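PDB 5SZR: protein Pcdhgb2 from Mus musculus, which is a potential calcium-dependent cell-adhesion protein that may help establish and maintain specific neuronal connections in the brain, represented here by extracellular cadherin domains 3-6. Local coordinates for residues E52-L57 with K76-N81; F155-S160 with Y165-D170; G378-G383 with L423-A428; T391-A394 with R398-A401. All coordinates share one frame; numbering follows the deposited sequence.

Contact 1. Residues E52-L57 with K76-N81; sequences ERIFNL and KSYTLN
Phe55 drives the rim of its ring into the flat side of Tyr78, a T-shaped aromatic pair in which the planes stand 82° apart and the ring centroids lie 5.1 Å from each other. The leading atom is Phe55 CE2, which comes over one face of the tyrosine near its rim and sits 3.5 Å from Tyr78 CG; Phe55 CZ follows, nearest to Tyr78 CD2. Both aromatic side chains start alike, with CG anti to the carbonyl carbon (chi1 -58° in Phe55, -62° in Tyr78), which sends each ring into the space separating the two backbones.

That space is the core of a cadherin domain, a Greek-key beta sandwich: strand 55-57 is an outer strand of one sheet, strand 77-85 an inner strand of the other. Leu80, two residues beyond Tyr78, supplies the second grip on the phenylalanine. Its CD1 makes a CH-pi contact over the ring, 4.2 Å from the Phe55 centroid, while its CD2 lies over the same face closer to Phe55 CG. The opposite face is taken by CG2 of Ile54, the preceding residue, so the ring is clamped between two aliphatic side chains. The other branch of Ile54, CG1, approaches Tyr78 OH at 4.0 Å. Val98, on the adjacent strand 91-101, touches both Tyr78 and Leu80.

Contact 2. Residues F155-S160 with Y165-D170; sequences FVLKSS and YKLVTD
Val156 and Val168 face each other as a hydrogen-bonded antiparallel pair, each using its backbone N-H and C=O on the other. The bond from Val156 N to Val168 O is 2.8 Å long, and its return from Val168 N to Val156 O has the same length; both donors lie nearly on the carbonyl axis. Two residues along, Lys158 and Lys166 repeat the exchange. Lys158 N reaches Lys166 O almost straight, at 176°, and Lys166 N meets Lys158 O at 2.7 Å, in the plane of that carbonyl. Several acceptors also receive a CA-H contact: Val168 O from Phe155 CA, Val156 O from Leu167 CA, and Lys158 O from Tyr165 CA at 3.2 Å.

Between these pairs, Leu157 and Leu167 form a non-hydrogen-bonded pair, Leu157 CD2 lying 3.8 Å from Leu167 CD1; the backbone of Leu167 bonds instead to strand 128-135. They share with Phe155 and Tyr165 the face turned into the cadherin sandwich, where Phe155 packs edge-to-face with Tyr181. On the other face Lys158 CG lies 3.7 Å from Val168 CG2, and the bend at chi2 (-71°) folds the chain so that CE touches the same methyl. Thr169 OG1 bonds to Thr127 N, and Tyr165 OH weakly to Cys147 N. Strand 155-159 is an outer strand of its sheet. The four backbone bonds thus fix the register of this hairpin, while its apolar face seals the core.

Contact 3. Residues G378-G383 with L423-A428; sequences GLFSLG and LHLIFA
With CG set anti to the carbonyl carbon in both residues (chi1 -43° in Leu425), Phe380 and Leu425 reach toward each other from opposite directions across the gap between their strands. Leu425 then continues fully extended through chi2 (179°), which plants its CD1 squarely over the phenylalanine. The methyl stands 3.5 Å from the centroid of the Phe380 ring and only 9° off its normal, close to an ideal CH-pi placement, and all six ring carbons lie at similar distances from it. On the opposite face Leu379 CG rests toward the rim, so the ring is held between two leucines, one the residue just before it in the chain, the other from across the core.

Phe427 extends the cluster. Its ring is nearly parallel to that of Phe380, but the two are slid so far apart that they barely overlap: the centroids are 5.9 Å from each other, and the closest approach is 3.7 Å between Phe380 CZ and Phe427 CZ. The pair touches mainly through these two CZ atoms and gains little from stacking. Leu379 CD2 comes to the edge of the Phe427 ring, 3.9 Å from Phe427 CE2, closing the group with a second aliphatic contact. All four side chains are buried, and Phe338 and Val341 of strand 335-342 flank Leu425 and Phe427 respectively. Strand 380-382 borders one sheet and strand 418-428 runs inside the other; interlocking aromatic and leucine side chains between two such sheets form the hydrophobic core of the cadherin beta sandwich.

Contact 4. Residues T391-A394 with R398-A401; sequences TARA and RDSA
The guanidinium of Arg393 receives Asp399 OD1 at its edge, in the plane of the group, while the carboxylate is turned so that the two planes stand 61° apart. A single nitrogen does the work. Arg393 NH1 lies 3.0 Å from Asp399 OD1 and 3.1 Å from Asp399 OD2, astride the two oxygens, and the twist precludes the flat, two-nitrogen pairing that a coplanar arrangement would allow. Both hydrogen bonds of this salt bridge are weak, with angles at the hydrogen of 125° to Asp399 OD1 and 146° to Asp399 OD2.

The arginine spans the distance with a chain that is straight from CG to NE, after a first torsion that lodges CG between the backbone N and the carbonyl carbon. Asp399 comes from the opposite direction. Each has its stronger partner outside the segments: Arg393 NH1 forms a salt bridge with Asp376, and Asp399 OD2 accepts a hydrogen bond from Gly396 N, in the loop between the two segments.

Both segments belong to the connection that leads from strand 388-391 of one sheet to strand 402-410 of the other in the last cadherin domain of this chain, and the contact lies at its surface. With carboxylates of both Asp376 and Asp399 near one NH1, the arginine probably offsets the repulsion between them, so that the bridge is better read as a shared charge cluster than as an isolated ion pair.

How the contacts relate
Along the chain the contacts fall in three cadherin domains: contact 1 in the first, contact 2 in the second, and contacts 3 and 4 together in the fourth. The centres of contacts 1 and 2 are 47 Å apart, and those of contacts 1 and 3 are 146 Å apart, as expected of an elongated row of domains. Contacts 1 and 3 join opposing sheets of their sandwiches, whereas contact 2 pairs neighbouring strands within one sheet. Contact 4 falls between the two segments of contact 3 in sequence, with centres 8 Å apart; probable backbone hydrogen bonds, Leu379 O to Ala392 N and Phe427 N to Ala401 O, tie this surface connection to the segments that contribute the core side chains of contact 3.

Contact 1. Residues E52-L57 with K76-N81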
loop_
_atom_site.group_PDB
_atom_site.type_symbol
_atom_site.label_atom_id
_atom_site.label_comp_id
_atom_site.label_asym_id
_atom_site.label_seq_id
_atom_site.Cartn_x
_atom_site.Cartn_y
_atom_site.Cartn_z
ATOM N N GLU A 52 58.458 -39.103 4.196
ATOM C CA GLU A 52 58.542 -39.832 5.456
ATOM C C GLU A 52 57.231 -39.775 6.232
ATOM O O GLU A 52 56.964 -40.648 7.062
ATOM C CB GLU A 52 59.676 -39.267 6.312
ATOM C CG GLU A 52 61.075 -39.528 5.781
ATOM C CD GLU A 52 61.591 -40.913 6.132
ATOM O OE1 GLU A 52 60.781 -41.771 6.545
ATOM O OE2 GLU A 52 62.812 -41.142 6.000
ATOM N N ARG A 53 56.407 -38.758 5.976
ATOM C CA ARG A 53 55.184 -38.529 6.728
ATOM C C ARG A 53 53.949 -39.135 6.073
ATOM O O ARG A 53 52.908 -39.249 6.727
ATOM C CB ARG A 53 54.976 -37.021 6.917
ATOM C CG ARG A 53 54.294 -36.639 8.215
ATOM C CD ARG A 53 54.920 -35.388 8.815
ATOM N NE ARG A 53 56.383 -35.379 8.722
ATOM C CZ ARG A 53 57.199 -36.152 9.439
ATOM N NH1 ARG A 53 58.515 -36.055 9.284
ATOM N NH2 ARG A 53 56.707 -37.028 10.306
ATOM N N ILE A 54 54.042 -39.535 4.811
ATOM C CA ILE A 54 52.910 -40.055 4.062
ATOM C C ILE A 54 53.056 -41.546 3.777
ATOM O O ILE A 54 52.071 -42.289 3.831
ATOM C CB ILE A 54 52.730 -39.255 2.750
ATOM C CG1 ILE A 54 52.272 -37.826 3.045
ATOM C CG2 ILE A 54 51.760 -39.949 1.805
ATOM C CD1 ILE A 54 50.876 -37.746 3.625
ATOM N N PHE A 55 54.270 -42.002 3.478
ATOM C CA PHE A 55 54.506 -43.374 3.056
ATOM C C PHE A 55 55.282 -44.157 4.108
ATOM O O PHE A 55 56.107 -43.606 4.846
ATOM C CB PHE A 55 55.275 -43.418 1.729
ATOM C CG PHE A 55 54.585 -42.709 0.607
ATOM C CD1 PHE A 55 53.620 -43.354 -0.144
ATOM C CD2 PHE A 55 54.905 -41.398 0.301
ATOM C CE1 PHE A 55 52.980 -42.702 -1.181
ATOM C CE2 PHE A 55 54.271 -40.740 -0.735
ATOM C CZ PHE A 55 53.305 -41.392 -1.478
ATOM N N ASN A 56 55.011 -45.460 4.160
ATOM C CA ASN A 56 55.717 -46.390 5.031
ATOM C C ASN A 56 56.429 -47.424 4.171
ATOM O O ASN A 56 55.806 -48.066 3.318
ATOM C CB ASN A 56 54.754 -47.073 6.004
ATOM C CG ASN A 56 55.441 -48.108 6.867
ATOM O OD1 ASN A 56 55.487 -49.290 6.520
ATOM N ND2 ASN A 56 55.980 -47.672 8.000
ATOM N N LEU A 57 57.732 -47.577 4.390
ATOM C CA LEU A 57 58.552 -48.533 3.658
ATOM C C LEU A 57 58.972 -49.652 4.600
ATOM O O LEU A 57 59.681 -49.408 5.583
ATOM C CB LEU A 57 59.780 -47.851 3.051
ATOM C CG LEU A 57 60.843 -48.785 2.462
ATOM C CD1 LEU A 57 60.242 -49.668 1.378
ATOM C CD2 LEU A 57 62.023 -47.994 1.915
ATOM N N LYS A 76 50.696 -32.791 -5.599
ATOM C CA LYS A 76 50.314 -33.526 -6.796
ATOM C C LYS A 76 51.231 -34.706 -7.105
ATOM O O LYS A 76 50.865 -35.548 -7.933
ATOM C CB LYS A 76 50.280 -32.587 -8.004
ATOM C CG LYS A 76 49.278 -31.460 -7.877
ATOM C CD LYS A 76 49.294 -30.574 -9.109
ATOM C CE LYS A 76 48.500 -29.309 -8.884
ATOM N NZ LYS A 76 48.789 -28.300 -9.939
ATOM N N SER A 77 52.399 -34.795 -6.471
ATOM C CA SER A 77 53.333 -35.866 -6.796
ATOM C C SER A 77 54.324 -36.053 -5.657
ATOM O O SER A 77 54.586 -35.134 -4.877
ATOM C CB SER A 77 54.077 -35.586 -8.107
ATOM O OG SER A 77 54.881 -34.425 -7.998
ATOM N N TYR A 78 54.873 -37.263 -5.579
ATOM C CA TYR A 78 55.891 -37.615 -4.601
ATOM C C TYR A 78 57.025 -38.364 -5.284
ATOM O O TYR A 78 56.791 -39.211 -6.154
ATOM C CB TYR A 78 55.323 -38.484 -3.472
ATOM C CG TYR A 78 54.242 -37.823 -2.644
ATOM C CD1 TYR A 78 54.564 -37.044 -1.542
ATOM C CD2 TYR A 78 52.899 -38.001 -2.953
ATOM C CE1 TYR A 78 53.570 -36.441 -0.777
ATOM C CE2 TYR A 78 51.905 -37.412 -2.198
ATOM C CZ TYR A 78 52.246 -36.631 -1.113
ATOM O OH TYR A 78 51.260 -36.047 -0.358
ATOM N N THR A 79 58.254 -38.054 -4.876
ATOM C CA THR A 79 59.455 -38.714 -5.369
ATOM C C THR A 79 60.039 -39.556 -4.243
ATOM O O THR A 79 60.432 -39.021 -3.200
ATOM C CB THR A 79 60.478 -37.694 -5.870
ATOM O OG1 THR A 79 60.039 -37.147 -7.119
ATOM C CG2 THR A 79 61.835 -38.348 -6.068
ATOM N N LEU A 80 60.091 -40.867 -4.454
ATOM C CA LEU A 80 60.555 -41.816 -3.451
ATOM C C LEU A 80 61.844 -42.465 -3.941
ATOM O O LEU A 80 61.857 -43.117 -4.991
ATOM C CB LEU A 80 59.492 -42.880 -3.167
ATOM C CG LEU A 80 58.329 -42.536 -2.229
ATOM C CD1 LEU A 80 57.408 -41.479 -2.824
ATOM C CD2 LEU A 80 57.540 -43.794 -1.870
ATOM N N ASN A 81 62.922 -42.280 -3.188
ATOM C CA ASN A 81 64.192 -42.943 -3.456
ATOM C C ASN A 81 64.397 -44.010 -2.391
ATOM O O ASN A 81 64.356 -43.708 -1.194
ATOM C CB ASN A 81 65.346 -41.942 -3.454
ATOM C CG ASN A 81 65.116 -40.788 -4.406
ATOM O OD1 ASN A 81 64.766 -40.984 -5.569
ATOM N ND2 ASN A 81 65.306 -39.570 -3.911
#

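Contact 2. Residues F155-S160 with Y165-D170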
loop_
_atom_site.group_PDB
_atom_site.type_symbol
_atom_site.label_atom_id
_atom_site.label_comp_id
_atom_site.label_asym_id
_atom_site.label_seq_id
_atom_site.Cartn_x
_atom_site.Cartn_y
_atom_site.Cartn_z
ATOM N N PHE A 155 15.319 -11.426 -12.217
ATOM C CA PHE A 155 16.744 -11.219 -12.006
ATOM C C PHE A 155 17.518 -12.209 -12.864
ATOM O O PHE A 155 17.202 -13.402 -12.877
ATOM C CB PHE A 155 17.108 -11.376 -10.527
ATOM C CG PHE A 155 16.253 -10.554 -9.609
ATOM C CD1 PHE A 155 16.333 -9.173 -9.623
ATOM C CD2 PHE A 155 15.365 -11.159 -8.735
ATOM C CE1 PHE A 155 15.543 -8.407 -8.783
ATOM C CE2 PHE A 155 14.571 -10.397 -7.888
ATOM C CZ PHE A 155 14.661 -9.020 -7.913
ATOM N N VAL A 156 18.522 -11.708 -13.580
ATOM C CA VAL A 156 19.259 -12.485 -14.568
ATOM C C VAL A 156 20.750 -12.351 -14.290
ATOM O O VAL A 156 21.220 -11.287 -13.871
ATOM C CB VAL A 156 18.920 -12.026 -16.004
ATOM C CG1 VAL A 156 19.769 -12.763 -17.032
ATOM C CG2 VAL A 156 17.446 -12.240 -16.286
ATOM N N LEU A 157 21.490 -13.439 -14.509
ATOM C CA LEU A 157 22.942 -13.451 -14.374
ATOM C C LEU A 157 23.588 -13.164 -15.723
ATOM O O LEU A 157 23.336 -13.877 -16.699
ATOM C CB LEU A 157 23.432 -14.798 -13.848
ATOM C CG LEU A 157 23.446 -15.029 -12.341
ATOM C CD1 LEU A 157 24.249 -16.284 -12.030
ATOM C CD2 LEU A 157 24.005 -13.821 -11.602
ATOM N N LYS A 158 24.421 -12.132 -15.776
ATOM C CA LYS A 158 25.200 -11.812 -16.964
ATOM C C LYS A 158 26.652 -12.187 -16.708
ATOM O O LYS A 158 27.217 -11.823 -15.671
ATOM C CB LYS A 158 25.084 -10.328 -17.320
ATOM C CG LYS A 158 23.655 -9.817 -17.454
ATOM C CD LYS A 158 22.961 -10.356 -18.700
ATOM C CE LYS A 158 21.638 -9.635 -18.930
ATOM N NZ LYS A 158 20.918 -10.119 -20.139
ATOM N N SER A 159 27.251 -12.917 -17.644
ATOM C CA SER A 159 28.623 -13.395 -17.508
ATOM C C SER A 159 29.548 -12.440 -18.254
ATOM O O SER A 159 29.581 -12.436 -19.488
ATOM C CB SER A 159 28.751 -14.820 -18.042
ATOM O OG SER A 159 30.037 -15.349 -17.774
ATOM N N SER A 160 30.297 -11.631 -17.505
ATOM C CA SER A 160 31.227 -10.693 -18.126
ATOM C C SER A 160 32.508 -11.392 -18.569
ATOM O O SER A 160 32.939 -11.246 -19.719
ATOM C CB SER A 160 31.530 -9.540 -17.162
ATOM O OG SER A 160 31.602 -9.992 -15.819
ATOM N N TYR A 165 30.239 -12.817 -12.663
ATOM C CA TYR A 165 28.865 -12.575 -13.072
ATOM C C TYR A 165 28.376 -11.246 -12.516
ATOM O O TYR A 165 28.840 -10.776 -11.473
ATOM C CB TYR A 165 27.918 -13.690 -12.597
ATOM C CG TYR A 165 28.220 -15.071 -13.144
ATOM C CD1 TYR A 165 27.593 -15.538 -14.292
ATOM C CD2 TYR A 165 29.115 -15.913 -12.500
ATOM C CE1 TYR A 165 27.854 -16.798 -14.786
ATOM C CE2 TYR A 165 29.385 -17.176 -12.990
ATOM C CZ TYR A 165 28.751 -17.616 -14.132
ATOM O OH TYR A 165 29.023 -18.880 -14.623
ATOM N N LYS A 166 27.428 -10.646 -13.229
ATOM C CA LYS A 166 26.664 -9.510 -12.734
ATOM C C LYS A 166 25.210 -9.942 -12.629
ATOM O O LYS A 166 24.633 -10.425 -13.608
ATOM C CB LYS A 166 26.802 -8.292 -13.651
ATOM C CG LYS A 166 28.174 -7.653 -13.620
ATOM C CD LYS A 166 28.215 -6.383 -14.449
ATOM C CE LYS A 166 29.644 -5.887 -14.621
ATOM N NZ LYS A 166 29.698 -4.588 -15.346
ATOM N N LEU A 167 24.637 -9.800 -11.436
ATOM C CA LEU A 167 23.210 -10.019 -11.239
ATOM C C LEU A 167 22.470 -8.739 -11.601
ATOM O O LEU A 167 22.689 -7.694 -10.977
ATOM C CB LEU A 167 22.924 -10.421 -9.795
ATOM C CG LEU A 167 21.466 -10.754 -9.472
ATOM C CD1 LEU A 167 21.013 -11.977 -10.261
ATOM C CD2 LEU A 167 21.283 -10.976 -7.979
ATOM N N VAL A 168 21.605 -8.810 -12.613
ATOM C CA VAL A 168 20.944 -7.626 -13.140
ATOM C C VAL A 168 19.433 -7.830 -13.147
ATOM O O VAL A 168 18.930 -8.954 -13.201
ATOM C CB VAL A 168 21.436 -7.271 -14.559
ATOM C CG1 VAL A 168 22.959 -7.196 -14.589
ATOM C CG2 VAL A 168 20.913 -8.277 -15.575
ATOM N N THR A 169 18.712 -6.708 -13.088
ATOM C CA THR A 169 17.270 -6.718 -13.286
ATOM C C THR A 169 16.949 -6.816 -14.771
ATOM O O THR A 169 17.644 -6.239 -15.611
ATOM C CB THR A 169 16.628 -5.450 -12.724
ATOM O OG1 THR A 169 17.166 -4.308 -13.400
ATOM C CG2 THR A 169 16.879 -5.316 -11.236
ATOM N N ASP A 170 15.891 -7.560 -15.091
ATOM C CA ASP A 170 15.322 -7.551 -16.434
ATOM C C ASP A 170 13.817 -7.316 -16.379
ATOM O O ASP A 170 13.094 -7.705 -17.302
ATOM C CB ASP A 170 15.640 -8.849 -17.180
ATOM C CG ASP A 170 14.890 -10.035 -16.622
ATOM O OD1 ASP A 170 14.514 -10.931 -17.410
ATOM O OD2 ASP A 170 14.672 -10.067 -15.393
#

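Contact 3. Residues G378-G383 with L423-A428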
loop_
_atom_site.group_PDB
_atom_site.type_symbol
_atom_site.label_atom_id
_atom_site.label_comp_id
_atom_site.label_asym_id
_atom_site.label_seq_id
_atom_site.Cartn_x
_atom_site.Cartn_y
_atom_site.Cartn_z
ATOM N N GLY A 378 -69.972 27.264 11.962
ATOM C CA GLY A 378 -70.710 26.738 10.839
ATOM C C GLY A 378 -71.400 27.785 9.993
ATOM O O GLY A 378 -71.808 27.479 8.867
ATOM N N LEU A 379 -71.556 29.005 10.507
ATOM C CA LEU A 379 -72.065 30.085 9.670
ATOM C C LEU A 379 -71.075 30.428 8.566
ATOM O O LEU A 379 -71.461 30.603 7.404
ATOM C CB LEU A 379 -72.361 31.318 10.524
ATOM C CG LEU A 379 -72.933 32.497 9.743
ATOM C CD1 LEU A 379 -74.259 32.094 9.118
ATOM C CD2 LEU A 379 -73.101 33.709 10.644
ATOM N N PHE A 380 -69.794 30.526 8.914
ATOM C CA PHE A 380 -68.730 30.796 7.966
ATOM C C PHE A 380 -67.813 29.587 7.864
ATOM O O PHE A 380 -67.577 28.878 8.850
ATOM C CB PHE A 380 -67.904 32.020 8.377
ATOM C CG PHE A 380 -68.676 33.304 8.378
ATOM C CD1 PHE A 380 -68.951 33.965 7.191
ATOM C CD2 PHE A 380 -69.122 33.864 9.568
ATOM C CE1 PHE A 380 -69.663 35.156 7.190
ATOM C CE2 PHE A 380 -69.832 35.052 9.573
ATOM C CZ PHE A 380 -70.101 35.697 8.383
ATOM N N SER A 381 -67.295 29.359 6.663
ATOM C CA SER A 381 -66.280 28.348 6.422
ATOM C C SER A 381 -64.964 29.023 6.066
ATOM O O SER A 381 -64.936 30.152 5.567
ATOM C CB SER A 381 -66.700 27.396 5.298
ATOM O OG SER A 381 -66.638 28.046 4.041
ATOM N N LEU A 382 -63.865 28.312 6.325
ATOM C CA LEU A 382 -62.518 28.830 6.103
ATOM C C LEU A 382 -61.724 27.790 5.323
ATOM O O LEU A 382 -61.465 26.693 5.830
ATOM C CB LEU A 382 -61.835 29.168 7.428
ATOM C CG LEU A 382 -60.391 29.662 7.326
ATOM C CD1 LEU A 382 -60.318 30.934 6.490
ATOM C CD2 LEU A 382 -59.802 29.889 8.708
ATOM N N GLY A 383 -61.348 28.128 4.091
ATOM C CA GLY A 383 -60.605 27.217 3.240
ATOM C C GLY A 383 -59.288 26.786 3.850
ATOM O O GLY A 383 -58.416 27.621 4.112
ATOM N N LEU A 423 -61.280 38.667 12.544
ATOM C CA LEU A 423 -62.117 39.151 11.454
ATOM C C LEU A 423 -63.488 39.475 12.023
ATOM O O LEU A 423 -64.237 38.566 12.396
ATOM C CB LEU A 423 -62.231 38.110 10.344
ATOM C CG LEU A 423 -60.953 37.550 9.729
ATOM C CD1 LEU A 423 -61.327 36.532 8.668
ATOM C CD2 LEU A 423 -60.113 38.664 9.137
ATOM N N HIS A 424 -63.806 40.765 12.099
ATOM C CA HIS A 424 -65.138 41.222 12.470
ATOM C C HIS A 424 -65.992 41.241 11.208
ATOM O O HIS A 424 -65.768 42.057 10.309
ATOM C CB HIS A 424 -65.084 42.604 13.118
ATOM C CG HIS A 424 -64.219 42.668 14.338
ATOM N ND1 HIS A 424 -64.530 42.007 15.507
ATOM C CD2 HIS A 424 -63.061 43.329 14.576
ATOM C CE1 HIS A 424 -63.597 42.249 16.410
ATOM N NE2 HIS A 424 -62.695 43.050 15.872
ATOM N N LEU A 425 -66.958 40.334 11.134
ATOM C CA LEU A 425 -67.870 40.242 10.002
ATOM C C LEU A 425 -69.247 40.709 10.460
ATOM O O LEU A 425 -69.841 40.112 11.364
ATOM C CB LEU A 425 -67.919 38.814 9.459
ATOM C CG LEU A 425 -66.550 38.135 9.354
ATOM C CD1 LEU A 425 -66.679 36.710 8.841
ATOM C CD2 LEU A 425 -65.604 38.941 8.475
ATOM N N ILE A 426 -69.745 41.779 9.848
ATOM C CA ILE A 426 -70.972 42.437 10.282
ATOM C C ILE A 426 -71.947 42.456 9.116
ATOM O O ILE A 426 -71.665 43.065 8.076
ATOM C CB ILE A 426 -70.700 43.860 10.790
ATOM C CG1 ILE A 426 -69.652 43.827 11.903
ATOM C CG2 ILE A 426 -71.990 44.516 11.268
ATOM C CD1 ILE A 426 -69.405 45.173 12.525
ATOM N N PHE A 427 -73.090 41.799 9.290
ATOM C CA PHE A 427 -74.106 41.759 8.249
ATOM C C PHE A 427 -74.842 43.086 8.161
ATOM O O PHE A 427 -75.211 43.682 9.177
ATOM C CB PHE A 427 -75.103 40.633 8.510
ATOM C CG PHE A 427 -74.565 39.269 8.201
ATOM C CD1 PHE A 427 -74.488 38.822 6.892
ATOM C CD2 PHE A 427 -74.137 38.432 9.216
ATOM C CE1 PHE A 427 -73.992 37.564 6.605
ATOM C CE2 PHE A 427 -73.646 37.177 8.933
ATOM C CZ PHE A 427 -73.573 36.745 7.626
ATOM N N ALA A 428 -75.060 43.545 6.934
ATOM C CA ALA A 428 -75.798 44.775 6.697
ATOM C C ALA A 428 -77.281 44.463 6.563
ATOM O O ALA A 428 -77.664 43.518 5.862
ATOM C CB ALA A 428 -75.293 45.486 5.442
#

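Contact 4. Residues T391-A394 with R398-A401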
loop_
_atom_site.group_PDB
_atom_site.type_symbol
_atom_site.label_atom_id
_atom_site.label_comp_id
_atom_site.label_asym_id
_atom_site.label_seq_id
_atom_site.Cartn_x
_atom_site.Cartn_y
_atom_site.Cartn_z
ATOM N N THR A 391 -69.516 32.297 3.451
ATOM C CA THR A 391 -70.699 31.854 4.173
ATOM C C THR A 391 -70.957 30.391 3.845
ATOM O O THR A 391 -70.798 29.960 2.701
ATOM C CB THR A 391 -71.923 32.699 3.805
ATOM O OG1 THR A 391 -72.238 32.515 2.420
ATOM C CG2 THR A 391 -71.664 34.180 4.070
ATOM N N ALA A 392 -71.339 29.618 4.861
ATOM C CA ALA A 392 -71.590 28.198 4.678
ATOM C C ALA A 392 -73.068 27.844 4.692
ATOM O O ALA A 392 -73.425 26.736 4.274
ATOM C CB ALA A 392 -70.863 27.380 5.753
ATOM N N ARG A 393 -73.929 28.745 5.157
ATOM C CA ARG A 393 -75.358 28.488 5.204
ATOM C C ARG A 393 -76.094 29.816 5.081
ATOM O O ARG A 393 -75.541 30.883 5.364
ATOM C CB ARG A 393 -75.758 27.771 6.499
ATOM C CG ARG A 393 -75.673 28.646 7.743
ATOM C CD ARG A 393 -76.351 27.989 8.932
ATOM N NE ARG A 393 -76.646 28.951 9.993
ATOM C CZ ARG A 393 -75.887 29.139 11.067
ATOM N NH1 ARG A 393 -76.239 30.036 11.979
ATOM N NH2 ARG A 393 -74.778 28.423 11.232
ATOM N N ALA A 394 -77.347 29.739 4.642
ATOM C CA ALA A 394 -78.167 30.937 4.572
ATOM C C ALA A 394 -78.314 31.538 5.962
ATOM O O ALA A 394 -78.499 30.823 6.951
ATOM C CB ALA A 394 -79.541 30.620 3.980
ATOM N N ARG A 398 -82.390 34.193 13.683
ATOM C CA ARG A 398 -81.855 34.256 15.036
ATOM C C ARG A 398 -80.339 34.402 15.067
ATOM O O ARG A 398 -79.731 34.211 16.127
ATOM C CB ARG A 398 -82.274 33.015 15.828
ATOM C CG ARG A 398 -83.768 32.909 16.077
ATOM C CD ARG A 398 -84.104 31.675 16.899
ATOM N N ASP A 399 -79.714 34.729 13.939
ATOM C CA ASP A 399 -78.268 34.896 13.878
ATOM C C ASP A 399 -77.908 36.359 14.103
ATOM O O ASP A 399 -78.534 37.254 13.527
ATOM C CB ASP A 399 -77.720 34.413 12.534
ATOM C CG ASP A 399 -77.869 32.913 12.346
ATOM O OD1 ASP A 399 -77.886 32.181 13.359
ATOM O OD2 ASP A 399 -77.961 32.467 11.184
ATOM N N SER A 400 -76.897 36.594 14.939
ATOM C CA SER A 400 -76.497 37.954 15.275
ATOM C C SER A 400 -75.955 38.676 14.047
ATOM O O SER A 400 -75.301 38.078 13.189
ATOM C CB SER A 400 -75.431 37.938 16.374
ATOM O OG SER A 400 -75.720 36.965 17.362
ATOM N N ALA A 401 -76.228 39.981 13.970
ATOM C CA ALA A 401 -75.712 40.776 12.861
ATOM C C ALA A 401 -74.192 40.890 12.920
ATOM O O ALA A 401 -73.519 40.829 11.884
ATOM C CB ALA A 401 -76.358 42.161 12.861
#